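Local coordinates for protein putative Transcriptional Regulator (Rhodococcus sp., PDB 2IA2) that probably regulates transcription as an IclR-family protein, with a helix-turn-helix domain for binding DNA and a C-terminal domain of the GAF clan, at residues S110-I115 / I121-R126. Numbering follows the deposited sequence.
Sequences SSSVSI and IVYVAR
Arg126 and Ser112 face each other as a non-hydrogen-bonded antiparallel pair. The arginine CB lies 3.8 Å from Ser112 OG and near Ser111 O. Its CG sits between the backbone N and the carbonyl carbon (chi1 68°), and the chain bends at the next torsion. CG, CD and NE then lead away from 110-115. At the tip, NH1 donates in the guanidinium plane to a water, 3.0 Å away, which also bonds Ser110 OG. Beside Ser112 lies Tyr123, with CG anti to its carbonyl carbon (chi1 -81°). The ring presents its CE2 edge to Ser112 OG at 3.4 Å, near the ring plane. The two segments belong to the beta hairpin of strands 110-117 and 120-127, within the six-stranded antiparallel sheet of the C-terminal domain. A classic beta bulge shifts the pairing of the two strands by one residue: Val124 and Ala125 both face Val113. Val113 O takes a nearly straight bond from Val124 N at 2.9 Å and a weak one from Ala125 N at 3.4 Å. Val124 uses its two branches separately. CG2 meets Val113 CG1 at 3.8 Å, while CG1 meets Ile115 CG1 at 4.0 Å. Helix 92-107 packs on the face that carries Val113, Ile115 and Ala125, with Leu92 on Ile115 and Leu100 on Ala125. On the other face, Met150 of helix 149-156 touches both Ser114 and Tyr123. Ser114 OG is buried near Ile121 CB and CD1 and has no polar partner.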
loop_
_atom_site.group_PDB
_atom_site.type_symbol
_atom_site.label_atom_id
_atom_site.label_comp_id
_atom_site.label_asym_id
_atom_site.label_seq_id
_atom_site.Cartn_x
_atom_site.Cartn_y
_atom_site.Cartn_z
ATOM N N SER A 110 -7.631 17.931 20.500
ATOM C CA SER A 110 -6.775 16.748 20.355
ATOM C C SER A 110 -7.498 15.553 19.658
ATOM O O SER A 110 -8.656 15.233 20.005
ATOM C CB SER A 110 -6.286 16.348 21.773
ATOM O OG SER A 110 -5.910 14.966 21.889
ATOM N N SER A 111 -6.826 14.930 18.672
ATOM C CA SER A 111 -7.314 13.715 17.975
ATOM C C SER A 111 -6.171 12.691 17.968
ATOM O O SER A 111 -5.020 13.099 17.890
ATOM C CB SER A 111 -7.809 14.014 16.558
ATOM O OG SER A 111 -6.752 14.522 15.744
ATOM N N SER A 112 -6.497 11.396 18.107
ATOM C CA SER A 112 -5.529 10.334 18.180
ATOM C C SER A 112 -6.019 9.132 17.427
ATOM O O SER A 112 -7.264 8.975 17.173
ATOM C CB SER A 112 -5.361 9.868 19.622
ATOM O OG SER A 112 -5.026 10.962 20.477
ATOM N N VAL A 113 -5.079 8.217 17.159
ATOM C CA VAL A 113 -5.475 6.898 16.652
ATOM C C VAL A 113 -4.821 5.883 17.569
ATOM O O VAL A 113 -3.673 6.053 17.945
ATOM C CB VAL A 113 -5.077 6.707 15.141
ATOM C CG1 VAL A 113 -5.130 5.223 14.722
ATOM C CG2 VAL A 113 -5.983 7.516 14.236
ATOM N N SER A 114 -5.532 4.802 17.900
ATOM C CA SER A 114 -4.909 3.726 18.696
ATOM C C SER A 114 -5.270 2.368 18.147
ATOM O O SER A 114 -6.174 2.223 17.304
ATOM C CB SER A 114 -5.351 3.783 20.173
ATOM O OG SER A 114 -6.763 3.609 20.226
ATOM N N ILE A 115 -4.529 1.363 18.611
ATOM C CA ILE A 115 -4.822 -0.008 18.261
ATOM C C ILE A 115 -4.904 -0.794 19.554
ATOM O O ILE A 115 -4.493 -0.289 20.592
ATOM C CB ILE A 115 -3.719 -0.585 17.323
ATOM C CG1 ILE A 115 -2.361 -0.582 18.049
ATOM C CG2 ILE A 115 -3.728 0.188 15.985
ATOM C CD1 ILE A 115 -1.293 -1.330 17.370
ATOM N N ILE A 121 -5.190 -0.286 25.076
ATOM C CA ILE A 121 -5.055 0.365 23.756
ATOM C C ILE A 121 -3.686 0.964 23.809
ATOM O O ILE A 121 -3.175 1.244 24.925
ATOM C CB ILE A 121 -6.126 1.477 23.518
ATOM C CG1 ILE A 121 -5.970 2.660 24.531
ATOM C CG2 ILE A 121 -7.543 0.868 23.572
ATOM C CD1 ILE A 121 -6.965 3.917 24.261
ATOM N N VAL A 122 -3.096 1.143 22.635
ATOM C CA VAL A 122 -1.741 1.732 22.494
ATOM C C VAL A 122 -1.899 2.877 21.516
ATOM O O VAL A 122 -2.427 2.683 20.407
ATOM C CB VAL A 122 -0.677 0.786 21.836
ATOM C CG1 VAL A 122 0.733 1.442 21.871
ATOM C CG2 VAL A 122 -0.602 -0.532 22.535
ATOM N N TYR A 123 -1.465 4.064 21.919
ATOM C CA TYR A 123 -1.527 5.215 21.025
ATOM C C TYR A 123 -0.504 5.087 19.918
ATOM O O TYR A 123 0.676 4.926 20.196
ATOM C CB TYR A 123 -1.245 6.500 21.785
ATOM C CG TYR A 123 -2.469 6.990 22.529
ATOM C CD1 TYR A 123 -2.959 6.285 23.636
ATOM C CD2 TYR A 123 -3.158 8.127 22.093
ATOM C CE1 TYR A 123 -4.105 6.724 24.334
ATOM C CE2 TYR A 123 -4.292 8.595 22.792
ATOM C CZ TYR A 123 -4.752 7.874 23.899
ATOM O OH TYR A 123 -5.868 8.302 24.542
ATOM N N VAL A 124 -0.942 5.281 18.684
ATOM C CA VAL A 124 -0.031 5.168 17.540
ATOM C C VAL A 124 0.113 6.457 16.715
ATOM O O VAL A 124 1.050 6.562 15.961
ATOM C CB VAL A 124 -0.322 3.928 16.602
ATOM C CG1 VAL A 124 -0.035 2.576 17.324
ATOM C CG2 VAL A 124 -1.726 3.979 16.004
ATOM N N ALA A 125 -0.797 7.417 16.866
ATOM C CA ALA A 125 -0.684 8.712 16.155
ATOM C C ALA A 125 -1.495 9.699 16.998
ATOM O O ALA A 125 -2.445 9.285 17.657
ATOM C CB ALA A 125 -1.281 8.613 14.702
ATOM N N ARG A 126 -1.090 10.965 17.016
ATOM C CA ARG A 126 -1.840 11.960 17.736
ATOM C C ARG A 126 -1.526 13.320 17.188
ATOM O O ARG A 126 -0.461 13.521 16.629
ATOM C CB ARG A 126 -1.532 11.911 19.250
ATOM C CG ARG A 126 -0.118 12.355 19.598
ATOM C CD ARG A 126 -0.322 13.196 20.825
ATOM N NE ARG A 126 0.826 13.848 21.456
ATOM C CZ ARG A 126 0.682 14.658 22.506
ATOM N NH1 ARG A 126 -0.537 14.909 22.987
ATOM N NH2 ARG A 126 1.735 15.234 23.071
HETATM O O HOH W 1 -3.079 14.168 21.647
#